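Local coordinates for esterase (Sinorhizobium meliloti 1021, PDB 4TX1), which is a carbohydrate acetylesterase of the SGNH hydrolase family, and probably cleaves aryl esters as well, at residues 64-69 / 75-80; 101-106 / 113-118; 80-85 / 120-125; 56-61 / 87-92. All coordinates share one frame; numbering follows the deposited sequence.

Contact 1: 64-69 / 75-80; sequences TTAYDD and DRNGAR
Thr64 and Asp68 of the loop that follows strand 53-59 fold back on the Asx turn at Asp75 and the start of helix 78-89, where Asn77 is the N-cap. In the turn, Asp75 OD1 accepts from Asn77 N at 2.9 Å. The backbones join at a single bridge: Thr64 N donates to Arg76 O (2.9 Å), and Gly78 N returns a weak bond to Thr64 O. Within the loop, Thr64 OG1 donates to Tyr67 O at 2.6 Å, on a lone pair in the carbonyl plane. Ala66 CB rests against Ala79 CB at 3.8 Å.

The charged side chains form two groups, the network Asp68-Asp75-Arg80 and the pair Asp69-Arg76. Arg80, bent at its third torsion, grips Asp75 side-on, NE meeting the syn lone pair of OD2 at 2.8 Å. Its NH2 also reaches Asp68 OD1 at 2.6 Å, the carboxylate and guanidinium planes being 16° apart; OD2 of Asp68 binds His70 of a second subunit. Arg76, extended from CG to NE, sends NH1 to Asp69 OD2 (3.2 Å), here from above a carboxylate turned 75° to the guanidinium. CG of Asp69 stands anti to its backbone N (chi1 179°), which carries the acid toward Arg76, while OD1 accepts a hydrogen bond from Leu71 N. Replacing Asp69 by an alanine removes the carboxylate, and would probably leave Arg76 NH1 without this partner and Leu71 N without its acceptor. With two acids around one guanidinium, Arg80 is likely to stay charged and to balance the like charges of Asp68 and Asp75.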
loop_
_atom_site.group_PDB
_atom_site.type_symbol
_atom_site.label_atom_id
_atom_site.label_comp_id
_atom_site.label_asym_id
_atom_site.label_seq_id
_atom_site.Cartn_x
_atom_site.Cartn_y
_atom_site.Cartn_z
ATOM N N THR A 64 3.833 13.036 11.191
ATOM C CA THR A 64 2.621 13.150 11.950
ATOM C C THR A 64 2.552 11.968 12.934
ATOM O O THR A 64 3.337 11.000 12.841
ATOM C CB THR A 64 1.398 13.056 11.062
ATOM O OG1 THR A 64 1.249 11.661 10.634
ATOM C CG2 THR A 64 1.509 14.010 9.823
ATOM N N THR A 65 1.579 12.024 13.858
ATOM C CA THR A 65 1.452 10.958 14.780
ATOM C C THR A 65 1.028 9.679 14.060
ATOM O O THR A 65 1.684 8.639 14.172
ATOM C CB THR A 65 0.449 11.340 15.925
ATOM O OG1 THR A 65 -0.837 11.591 15.367
ATOM C CG2 THR A 65 0.901 12.560 16.803
ATOM N N ALA A 66 -0.036 9.727 13.284
ATOM C CA ALA A 66 -0.617 8.494 12.719
ATOM C C ALA A 66 -1.395 8.767 11.444
ATOM O O ALA A 66 -2.415 8.090 11.133
ATOM C CB ALA A 66 -1.528 7.761 13.740
ATOM N N TYR A 67 -0.962 9.781 10.706
ATOM C CA TYR A 67 -1.706 10.304 9.543
ATOM C C TYR A 67 -0.841 10.394 8.312
ATOM O O TYR A 67 0.286 10.788 8.330
ATOM C CB TYR A 67 -2.340 11.638 9.893
ATOM C CG TYR A 67 -3.237 11.565 11.121
ATOM C CD1 TYR A 67 -4.583 11.112 11.028
ATOM C CD2 TYR A 67 -2.744 11.840 12.357
ATOM C CE1 TYR A 67 -5.335 10.951 12.161
ATOM C CE2 TYR A 67 -3.529 11.626 13.516
ATOM C CZ TYR A 67 -4.832 11.218 13.385
ATOM O OH TYR A 67 -5.586 11.122 14.527
ATOM N N ASP A 68 -1.417 10.091 7.159
ATOM C CA ASP A 68 -0.675 10.138 5.933
ATOM C C ASP A 68 -0.431 11.577 5.448
ATOM O O ASP A 68 -1.299 12.470 5.554
ATOM C CB ASP A 68 -1.530 9.490 4.853
ATOM C CG ASP A 68 -1.749 8.011 5.097
ATOM O OD1 ASP A 68 -0.813 7.342 5.624
ATOM O OD2 ASP A 68 -2.963 7.580 4.843
ATOM N N ASP A 69 0.720 11.775 4.879
ATOM C CA ASP A 69 1.143 13.020 4.247
ATOM C C ASP A 69 2.080 12.689 3.146
ATOM O O ASP A 69 3.174 12.174 3.377
ATOM C CB ASP A 69 1.739 13.978 5.294
ATOM C CG ASP A 69 2.219 15.281 4.696
ATOM O OD1 ASP A 69 2.366 15.308 3.498
ATOM O OD2 ASP A 69 2.541 16.272 5.438
ATOM N N ASP A 75 7.825 8.615 4.037
ATOM C CA ASP A 75 6.522 8.269 4.669
ATOM C C ASP A 75 6.491 9.017 5.963
ATOM O O ASP A 75 7.214 8.685 6.909
ATOM C CB ASP A 75 6.355 6.785 4.848
ATOM C CG ASP A 75 5.053 6.382 5.402
ATOM O OD1 ASP A 75 4.218 7.252 5.791
ATOM O OD2 ASP A 75 4.809 5.117 5.313
ATOM N N ARG A 76 5.591 10.016 6.012
ATOM C CA ARG A 76 5.439 10.906 7.194
ATOM C C ARG A 76 4.457 10.330 8.213
ATOM O O ARG A 76 4.202 10.944 9.230
ATOM C CB ARG A 76 4.995 12.276 6.711
ATOM C CG ARG A 76 6.166 13.085 6.147
ATOM C CD ARG A 76 5.671 14.398 5.581
ATOM N NE ARG A 76 6.789 15.307 5.395
ATOM C CZ ARG A 76 6.671 16.539 4.898
ATOM N NH1 ARG A 76 5.520 16.982 4.403
ATOM N NH2 ARG A 76 7.731 17.333 4.782
ATOM N N ASN A 77 3.850 9.178 7.936
ATOM C CA ASN A 77 2.911 8.644 8.928
ATOM C C ASN A 77 3.690 7.943 10.053
ATOM O O ASN A 77 4.379 6.972 9.867
ATOM C CB ASN A 77 1.972 7.615 8.215
ATOM C CG ASN A 77 0.859 7.090 9.081
ATOM O OD1 ASN A 77 -0.340 6.947 8.548
ATOM N ND2 ASN A 77 1.139 6.711 10.287
ATOM N N GLY A 78 3.618 8.542 11.253
ATOM C CA GLY A 78 4.476 8.041 12.309
ATOM C C GLY A 78 4.156 6.615 12.672
ATOM O O GLY A 78 5.042 5.843 12.937
ATOM N N ALA A 79 2.890 6.261 12.639
ATOM C CA ALA A 79 2.478 4.937 13.048
ATOM C C ALA A 79 2.861 3.879 12.030
ATOM O O ALA A 79 3.232 2.771 12.400
ATOM C CB ALA A 79 0.987 4.927 13.281
ATOM N N ARG A 80 2.768 4.170 10.744
ATOM C CA ARG A 80 3.138 3.182 9.716
ATOM C C ARG A 80 4.612 2.828 9.746
ATOM O O ARG A 80 4.991 1.694 9.543
ATOM C CB ARG A 80 2.710 3.646 8.299
ATOM C CG ARG A 80 3.014 2.533 7.259
ATOM C CD ARG A 80 2.083 2.811 6.020
ATOM N NE ARG A 80 2.188 4.225 5.614
ATOM C CZ ARG A 80 1.213 5.040 5.410
ATOM N NH1 ARG A 80 -0.087 4.588 5.447
ATOM N NH2 ARG A 80 1.508 6.307 5.067
HETATM O O HOH W 1 -3.112 5.011 4.030
HETATM O O HOH W 2 2.753 9.478 4.562
#

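Contact 2: 101-106 / 113-118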
loop_
_atom_site.group_PDB
_atom_site.type_symbol
_atom_site.label_atom_id
_atom_site.label_comp_id
_atom_site.label_asym_id
_atom_site.label_seq_id
_atom_site.Cartn_x
_atom_site.Cartn_y
_atom_site.Cartn_z
ATOM N N SER A 101 3.143 18.503 16.351
ATOM C CA SER A 101 3.169 19.777 15.638
ATOM C C SER A 101 2.595 19.673 14.231
ATOM O O SER A 101 1.802 20.503 13.823
ATOM C CB SER A 101 4.602 20.328 15.611
ATOM O OG SER A 101 5.082 20.652 16.936
ATOM N N ASN A 102 2.887 18.553 13.522
ATOM C CA ASN A 102 2.376 18.437 12.167
ATOM C C ASN A 102 0.911 18.079 12.104
ATOM O O ASN A 102 0.232 18.375 11.144
ATOM C CB ASN A 102 3.248 17.476 11.354
ATOM C CG ASN A 102 4.633 18.025 11.116
ATOM O OD1 ASN A 102 4.745 19.076 10.493
ATOM N ND2 ASN A 102 5.661 17.393 11.616
ATOM N N ASP A 103 0.455 17.475 13.181
ATOM C CA ASP A 103 -0.967 17.177 13.339
ATOM C C ASP A 103 -1.806 18.477 13.441
ATOM O O ASP A 103 -3.024 18.470 13.192
ATOM C CB ASP A 103 -1.285 16.333 14.560
ATOM C CG ASP A 103 -0.814 14.897 14.460
ATOM O OD1 ASP A 103 0.434 14.731 14.223
ATOM O OD2 ASP A 103 -1.574 13.913 14.778
ATOM N N MET A 104 -1.132 19.613 13.747
ATOM C CA MET A 104 -1.858 20.898 13.799
ATOM C C MET A 104 -2.184 21.516 12.454
ATOM O O MET A 104 -2.957 22.471 12.366
ATOM C CB MET A 104 -0.993 21.883 14.652
ATOM C CG MET A 104 -0.609 21.398 16.021
ATOM S SD MET A 104 -2.079 21.150 17.106
ATOM C CE MET A 104 -2.466 19.418 16.953
ATOM N N LYS A 105 -1.639 20.941 11.370
ATOM C CA LYS A 105 -1.979 21.321 10.030
ATOM C C LYS A 105 -3.358 20.913 9.660
ATOM O O LYS A 105 -3.708 19.735 9.764
ATOM C CB LYS A 105 -1.028 20.598 9.031
ATOM C CG LYS A 105 0.439 20.958 9.196
ATOM C CD LYS A 105 1.249 20.056 8.262
ATOM C CE LYS A 105 2.724 20.377 8.300
ATOM N NZ LYS A 105 3.606 19.468 7.434
ATOM N N PRO A 106 -4.182 21.852 9.175
ATOM C CA PRO A 106 -5.522 21.477 8.689
ATOM C C PRO A 106 -5.587 20.352 7.696
ATOM O O PRO A 106 -6.508 19.529 7.754
ATOM C CB PRO A 106 -6.014 22.791 8.046
ATOM C CG PRO A 106 -5.390 23.873 8.920
ATOM C CD PRO A 106 -4.038 23.332 9.308
ATOM N N PHE A 113 -6.931 16.757 19.833
ATOM C CA PHE A 113 -7.500 15.457 20.173
ATOM C C PHE A 113 -7.006 14.390 19.153
ATOM O O PHE A 113 -6.664 13.318 19.531
ATOM C CB PHE A 113 -9.037 15.496 20.146
ATOM C CG PHE A 113 -9.604 14.241 20.548
ATOM C CD1 PHE A 113 -9.470 13.833 21.869
ATOM C CD2 PHE A 113 -10.116 13.356 19.589
ATOM C CE1 PHE A 113 -9.935 12.573 22.242
ATOM C CE2 PHE A 113 -10.621 12.137 20.003
ATOM C CZ PHE A 113 -10.528 11.757 21.297
ATOM N N GLY A 114 -6.936 14.750 17.866
ATOM C CA GLY A 114 -6.443 13.780 16.865
ATOM C C GLY A 114 -4.969 13.415 17.122
ATOM O O GLY A 114 -4.575 12.276 16.886
ATOM N N ALA A 115 -4.172 14.353 17.646
ATOM C CA ALA A 115 -2.780 14.137 17.963
ATOM C C ALA A 115 -2.674 13.187 19.137
ATOM O O ALA A 115 -1.895 12.260 19.117
ATOM C CB ALA A 115 -1.988 15.429 18.249
ATOM N N VAL A 116 -3.449 13.409 20.213
ATOM C CA VAL A 116 -3.292 12.497 21.353
ATOM C C VAL A 116 -3.785 11.084 20.982
ATOM O O VAL A 116 -3.251 10.149 21.475
ATOM C CB VAL A 116 -3.945 13.048 22.643
ATOM C CG1 VAL A 116 -5.406 13.114 22.499
ATOM C CG2 VAL A 116 -3.518 12.255 23.873
ATOM N N LYS A 117 -4.820 10.949 20.158
ATOM C CA LYS A 117 -5.182 9.617 19.667
ATOM C C LYS A 117 -4.053 8.971 18.875
ATOM O O LYS A 117 -3.864 7.763 18.946
ATOM C CB LYS A 117 -6.421 9.689 18.819
ATOM C CG LYS A 117 -7.656 10.036 19.610
ATOM C CD LYS A 117 -7.954 9.046 20.759
ATOM C CE LYS A 117 -8.296 7.667 20.274
ATOM N NZ LYS A 117 -8.575 6.665 21.407
ATOM N N GLY A 118 -3.334 9.769 18.080
ATOM C CA GLY A 118 -2.181 9.238 17.333
ATOM C C GLY A 118 -1.092 8.791 18.309
ATOM O O GLY A 118 -0.467 7.722 18.135
#
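Asp103 presses its carboxylate end on Ala115, and the close fit is confined to this pair. Its OD2 lies 3.4 Å from Ala115 CA and 3.8 Å from Ala115 CB, while Asp103 CB is 3.9 Å from the same methyl. With CG beside the backbone N (chi1 -70°), the acid reaches across to the helix surface, yet no hydrogen bond links the two segments. OD2 is satisfied instead by Thr65 OG1, so this buried oxygen rests on an apolar patch while its polar demand is met from a neighbouring loop. Gly114 O, 4.0 Å from Asp103 OD2, is likewise taken by Tyr67 OH.

Residues 101-103 read Ser-Asn-Asp, matching the end of the block III signature of SGNH hydrolases; in relatives its asparagine lines the oxyanion hole. Here they follow strand 94-98, with a short 3-10 turn at 102-104, and the contact sets that turn beside helix 112-127.

Away from Asp103 the fit is looser. Met104 contributes just its terminal methyl, CE coming to 4.2 Å from Ala115 CB; its side chain also packs on Gln167 and Ser168 of helix 164-168. Ala115 is covered further by Leu171 and Tyr175 of helix 171-182. On the more open side of the helix, Phe113 and Lys117 are partly exposed; Phe113 points away and meets Met160 of a second subunit, while the end of Lys117 leads off from the loop, its NZ forming a salt bridge with Glu120.

Contact 3: 80-85 / 120-125; sequences RVLPTV and ERLVNL
Leu82 and Leu122 meet through their methyls; no hydrogen bond links the two segments, whose side chains make apolar contact. Leu82 CD2 is the central group: it lies 4.0 Å from Leu122 CD2 and the same distance, 4.0 Å, from Leu125 CB, lodged between two residues that are three apart on the facing helix. Its CG stands anti to the backbone N (chi1 177°), which extends the isobutyl group toward the partner. A second touch is made by Pro83, whose ring carbon CG is 4.3 Å from Leu125 CD2.

One contact is of side chain with backbone: Leu82 CD2 comes to 3.8 Å from Leu122 O, a van der Waals contact with the carbonyl oxygen.

The two helices, 78-89 and 112-127, run nearly side by side in this stretch, their axes 10.0 Å apart and their directions 27° from parallel. They lie on one face of the parallel sheet of the three-layered SGNH fold, where Leu82 and Leu122 both reach Phe97 of strand 94-98. Helix 80-85 is kinked at Pro83 and Thr84, whose N atoms have no bond to the turn before; a proline has no N-H to give.

Polar groups lie around the apolar seam. Leu125 CD2 sits under one face of the Arg121 guanidinium, toward its rim, and Arg121 NE donates to His70 O of a second subunit. Thr84 OG1 bonds Asp75 N of the fourth subunit.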
loop_
_atom_site.group_PDB
_atom_site.type_symbol
_atom_site.label_atom_id
_atom_site.label_comp_id
_atom_site.label_asym_id
_atom_site.label_seq_id
_atom_site.Cartn_x
_atom_site.Cartn_y
_atom_site.Cartn_z
ATOM N N ARG A 80 2.768 4.170 10.744
ATOM C CA ARG A 80 3.138 3.182 9.716
ATOM C C ARG A 80 4.612 2.828 9.746
ATOM O O ARG A 80 4.991 1.694 9.543
ATOM C CB ARG A 80 2.710 3.646 8.299
ATOM C CG ARG A 80 3.014 2.533 7.259
ATOM C CD ARG A 80 2.083 2.811 6.020
ATOM N NE ARG A 80 2.188 4.225 5.614
ATOM C CZ ARG A 80 1.213 5.040 5.410
ATOM N NH1 ARG A 80 -0.087 4.588 5.447
ATOM N NH2 ARG A 80 1.508 6.307 5.067
ATOM N N VAL A 81 5.448 3.835 10.015
ATOM C CA VAL A 81 6.877 3.735 10.048
ATOM C C VAL A 81 7.408 3.124 11.351
ATOM O O VAL A 81 8.470 2.475 11.383
ATOM C CB VAL A 81 7.544 5.026 9.640
ATOM C CG1 VAL A 81 9.081 4.984 9.856
ATOM C CG2 VAL A 81 7.168 5.348 8.188
ATOM N N LEU A 82 6.708 3.344 12.428
ATOM C CA LEU A 82 7.366 3.071 13.724
ATOM C C LEU A 82 7.797 1.615 13.938
ATOM O O LEU A 82 8.901 1.387 14.367
ATOM C CB LEU A 82 6.439 3.490 14.866
ATOM C CG LEU A 82 6.940 3.209 16.284
ATOM C CD1 LEU A 82 8.211 3.995 16.569
ATOM C CD2 LEU A 82 5.865 3.531 17.310
ATOM N N PRO A 83 6.948 0.591 13.531
ATOM C CA PRO A 83 7.427 -0.779 13.715
ATOM C C PRO A 83 8.789 -1.074 13.119
ATOM O O PRO A 83 9.597 -1.743 13.751
ATOM C CB PRO A 83 6.315 -1.627 13.104
ATOM C CG PRO A 83 5.089 -0.809 13.240
ATOM C CD PRO A 83 5.594 0.627 12.955
ATOM N N THR A 84 9.061 -0.592 11.916
ATOM C CA THR A 84 10.326 -0.767 11.258
ATOM C C THR A 84 11.455 -0.085 12.026
ATOM O O THR A 84 12.536 -0.698 12.203
ATOM C CB THR A 84 10.276 -0.199 9.861
ATOM O OG1 THR A 84 9.250 -0.947 9.130
ATOM C CG2 THR A 84 11.613 -0.307 9.135
ATOM N N VAL A 85 11.195 1.089 12.597
ATOM C CA VAL A 85 12.175 1.781 13.453
ATOM C C VAL A 85 12.445 1.044 14.765
ATOM O O VAL A 85 13.603 0.813 15.163
ATOM C CB VAL A 85 11.729 3.214 13.646
ATOM C CG1 VAL A 85 12.702 4.000 14.554
ATOM C CG2 VAL A 85 11.704 3.892 12.264
ATOM N N GLU A 120 -1.495 7.724 21.309
ATOM C CA GLU A 120 -2.064 6.493 21.829
ATOM C C GLU A 120 -1.776 5.280 20.968
ATOM O O GLU A 120 -1.363 4.217 21.438
ATOM C CB GLU A 120 -3.513 6.665 22.161
ATOM C CG GLU A 120 -4.158 5.441 22.808
ATOM C CD GLU A 120 -5.588 5.711 23.198
ATOM O OE1 GLU A 120 -6.049 5.043 24.119
ATOM O OE2 GLU A 120 -6.279 6.540 22.607
ATOM N N ARG A 121 -1.949 5.466 19.687
ATOM C CA ARG A 121 -1.634 4.400 18.756
ATOM C C ARG A 121 -0.129 4.045 18.777
ATOM O O ARG A 121 0.194 2.914 18.791
ATOM C CB ARG A 121 -2.075 4.769 17.355
ATOM C CG ARG A 121 -1.639 3.780 16.314
ATOM C CD ARG A 121 -2.373 2.471 16.408
ATOM N NE ARG A 121 -2.134 1.675 15.233
ATOM C CZ ARG A 121 -1.936 0.385 15.227
ATOM N NH1 ARG A 121 -1.941 -0.291 16.335
ATOM N NH2 ARG A 121 -1.679 -0.181 14.091
ATOM N N LEU A 122 0.747 5.057 18.779
ATOM C CA LEU A 122 2.152 4.834 18.846
ATOM C C LEU A 122 2.513 4.058 20.118
ATOM O O LEU A 122 3.332 3.155 20.096
ATOM C CB LEU A 122 2.957 6.143 18.734
ATOM C CG LEU A 122 2.729 6.930 17.434
ATOM C CD1 LEU A 122 3.578 8.218 17.494
ATOM C CD2 LEU A 122 3.064 6.145 16.174
ATOM N N VAL A 123 1.906 4.448 21.242
ATOM C CA VAL A 123 2.219 3.736 22.502
ATOM C C VAL A 123 1.878 2.268 22.311
ATOM O O VAL A 123 2.637 1.382 22.701
ATOM C CB VAL A 123 1.464 4.356 23.712
ATOM C CG1 VAL A 123 1.675 3.450 24.939
ATOM C CG2 VAL A 123 2.012 5.788 23.906
ATOM N N ASN A 124 0.691 2.002 21.797
ATOM C CA ASN A 124 0.265 0.591 21.612
ATOM C C ASN A 124 1.166 -0.206 20.647
ATOM O O ASN A 124 1.388 -1.396 20.862
ATOM C CB ASN A 124 -1.194 0.559 21.127
ATOM C CG ASN A 124 -2.170 0.917 22.264
ATOM O OD1 ASN A 124 -1.998 0.426 23.422
ATOM N ND2 ASN A 124 -3.133 1.783 21.982
ATOM N N LEU A 125 1.697 0.472 19.604
ATOM C CA LEU A 125 2.649 -0.165 18.694
ATOM C C LEU A 125 3.892 -0.599 19.437
ATOM O O LEU A 125 4.475 -1.644 19.128
ATOM C CB LEU A 125 2.980 0.760 17.481
ATOM C CG LEU A 125 1.808 0.868 16.506
ATOM C CD1 LEU A 125 2.148 2.059 15.562
ATOM C CD2 LEU A 125 1.597 -0.436 15.716
#

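Contact 4: 56-61 / 87-92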
loop_
_atom_site.group_PDB
_atom_site.type_symbol
_atom_site.label_atom_id
_atom_site.label_comp_id
_atom_site.label_asym_id
_atom_site.label_seq_id
_atom_site.Cartn_x
_atom_site.Cartn_y
_atom_site.Cartn_z
ATOM N N ILE A 56 19.542 7.173 20.233
ATOM C CA ILE A 56 19.275 7.067 18.779
ATOM C C ILE A 56 18.250 8.121 18.381
ATOM O O ILE A 56 17.114 8.157 18.911
ATOM C CB ILE A 56 18.768 5.643 18.452
ATOM C CG1 ILE A 56 19.849 4.635 18.965
ATOM C CG2 ILE A 56 18.438 5.525 16.952
ATOM C CD1 ILE A 56 19.495 3.195 18.845
ATOM N N ALA A 57 18.598 8.958 17.389
ATOM C CA ALA A 57 17.749 10.071 16.958
ATOM C C ALA A 57 17.043 9.642 15.675
ATOM O O ALA A 57 17.718 9.265 14.703
ATOM C CB ALA A 57 18.591 11.309 16.691
ATOM N N GLU A 58 15.708 9.705 15.709
ATOM C CA GLU A 58 14.917 9.393 14.502
ATOM C C GLU A 58 13.885 10.500 14.346
ATOM O O GLU A 58 12.697 10.316 14.649
ATOM C CB GLU A 58 14.242 8.008 14.671
ATOM C CG GLU A 58 15.161 6.830 14.520
ATOM C CD GLU A 58 15.542 6.420 13.128
ATOM O OE1 GLU A 58 14.833 6.762 12.144
ATOM O OE2 GLU A 58 16.490 5.625 13.022
ATOM N N GLY A 59 14.332 11.646 13.917
ATOM C CA GLY A 59 13.485 12.769 13.614
ATOM C C GLY A 59 13.333 12.950 12.123
ATOM O O GLY A 59 14.303 13.135 11.368
ATOM N N LEU A 60 12.105 12.939 11.697
ATOM C CA LEU A 60 11.702 13.095 10.284
ATOM C C LEU A 60 10.868 14.324 10.049
ATOM O O LEU A 60 9.801 14.501 10.612
ATOM C CB LEU A 60 10.891 11.838 9.802
ATOM C CG LEU A 60 10.384 11.906 8.346
ATOM C CD1 LEU A 60 11.586 11.788 7.398
ATOM C CD2 LEU A 60 9.399 10.737 8.044
ATOM N N ASN A 61 11.338 15.196 9.170
ATOM C CA ASN A 61 10.628 16.412 8.884
ATOM C C ASN A 61 9.187 16.147 8.339
ATOM O O ASN A 61 9.043 15.352 7.404
ATOM C CB ASN A 61 11.352 17.300 7.926
ATOM C CG ASN A 61 12.627 17.921 8.520
ATOM O OD1 ASN A 61 13.032 17.586 9.640
ATOM N ND2 ASN A 61 13.359 18.669 7.698
ATOM N N HIS A 87 12.116 -2.098 15.283
ATOM C CA HIS A 87 12.753 -3.334 14.953
ATOM C C HIS A 87 14.232 -3.164 14.634
ATOM O O HIS A 87 15.031 -4.013 14.979
ATOM C CB HIS A 87 12.017 -4.045 13.777
ATOM C CG HIS A 87 12.010 -5.547 13.873
ATOM N ND1 HIS A 87 11.169 -6.261 14.734
ATOM C CD2 HIS A 87 12.686 -6.454 13.143
ATOM C CE1 HIS A 87 11.382 -7.557 14.540
ATOM N NE2 HIS A 87 12.277 -7.709 13.587
ATOM N N THR A 88 14.571 -2.077 13.957
ATOM C CA THR A 88 15.932 -1.738 13.616
ATOM C C THR A 88 16.770 -1.477 14.861
ATOM O O THR A 88 17.995 -1.710 14.882
ATOM C CB THR A 88 15.887 -0.406 12.813
ATOM O OG1 THR A 88 15.200 -0.662 11.552
ATOM C CG2 THR A 88 17.301 0.076 12.530
ATOM N N HIS A 89 16.172 -0.920 15.881
ATOM C CA HIS A 89 16.975 -0.414 17.019
ATOM C C HIS A 89 16.837 -1.246 18.292
ATOM O O HIS A 89 17.509 -0.923 19.306
ATOM C CB HIS A 89 16.669 1.074 17.243
ATOM C CG HIS A 89 17.104 1.949 16.118
ATOM N ND1 HIS A 89 18.400 1.981 15.648
ATOM C CD2 HIS A 89 16.378 2.759 15.285
ATOM C CE1 HIS A 89 18.462 2.798 14.598
ATOM N NE2 HIS A 89 17.242 3.276 14.355
ATOM N N ALA A 90 15.939 -2.240 18.259
ATOM C CA ALA A 90 15.703 -3.129 19.388
ATOM C C ALA A 90 17.016 -3.820 19.779
ATOM O O ALA A 90 17.812 -4.177 18.964
ATOM C CB ALA A 90 14.639 -4.172 19.043
ATOM N N PRO A 91 17.160 -4.119 21.065
ATOM C CA PRO A 91 16.254 -3.913 22.166
ATOM C C PRO A 91 16.386 -2.526 22.753
ATOM O O PRO A 91 17.493 -1.973 22.794
ATOM C CB PRO A 91 16.749 -4.959 23.208
ATOM C CG PRO A 91 18.163 -5.073 22.934
ATOM C CD PRO A 91 18.290 -5.010 21.430
ATOM N N LEU A 92 15.246 -1.955 23.151
ATOM C CA LEU A 92 15.196 -0.602 23.640
ATOM C C LEU A 92 14.775 -0.568 25.114
ATOM O O LEU A 92 13.857 -1.294 25.496
ATOM C CB LEU A 92 14.210 0.234 22.793
ATOM C CG LEU A 92 14.615 0.387 21.304
ATOM C CD1 LEU A 92 13.335 0.840 20.516
ATOM C CD2 LEU A 92 15.714 1.391 21.266
#
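His89 NE2 donates to Glu58 OE2 at 2.8 Å, with an angle of 150° at the hydrogen. The oxygen is met on its anti side, 34° out of the carboxylate plane. Glu58 curls back at its second torsion (chi2 -78°), bringing OE2 to the imidazole edge.

Ile56 covers one face of the ring. Its CG2 stands over the centre, 3.6 Å from the centroid of His89, a CH-pi contact, and its CD1 continues past the rim to 3.6 Å from His89 ND1. On the opposite face Thr88 CG2 sits over the centre, 3.6 Å above the plane, so the ring is held between two methyls and tied at one edge.

The Glu58-His89 bond joins edge strand 53-59 to the end of helix 78-89, in the beta-alpha-beta crossover leading on to strand 94-98. Ala90 is the first residue to leave helical geometry, and Pro91 follows after a cis peptide bond.

Further out, Val85 packs on Glu58 from the same helix and Leu17 from strand 14-20. Thr88 OG1, bonded to Thr84 O, holds the methyl that covers the ring. Across the subunit boundary, Glu58 OE2 lies near Glu58 OE2 of the fourth subunit; the two like charges would probably favour a protonated His89, or a proton shared between the two carboxylates. With an alanine in place of His89 the ring is gone, which is likely to leave Glu58 OE2 without its donor, beside that second carboxylate, and Ile56 without the ring it covers.

How the contacts relate
Helix 78-89 runs through contacts 1, 3 and 4, and helix 112-127 through contacts 2 and 3. Contacts 1 and 2, with centres 10 Å apart, meet at Thr65 OG1 and Asp103 OD2 (2.5 Å), probably a hydrogen bond. Contact 3 continues contact 1 along the helix through their shared Arg80, Ala79 CA lying 3.4 Å from Leu122 CD2. Val85 CG1 and Glu58 CG (3.7 Å) join contacts 3 and 4, while contacts 2 and 4 lie about 21 Å apart between centres. Toward the probable catalytic Ser22, Asn61 packs on that serine and its O takes a weak hydrogen bond from Arg76 NE, linking contact 4 to contact 1.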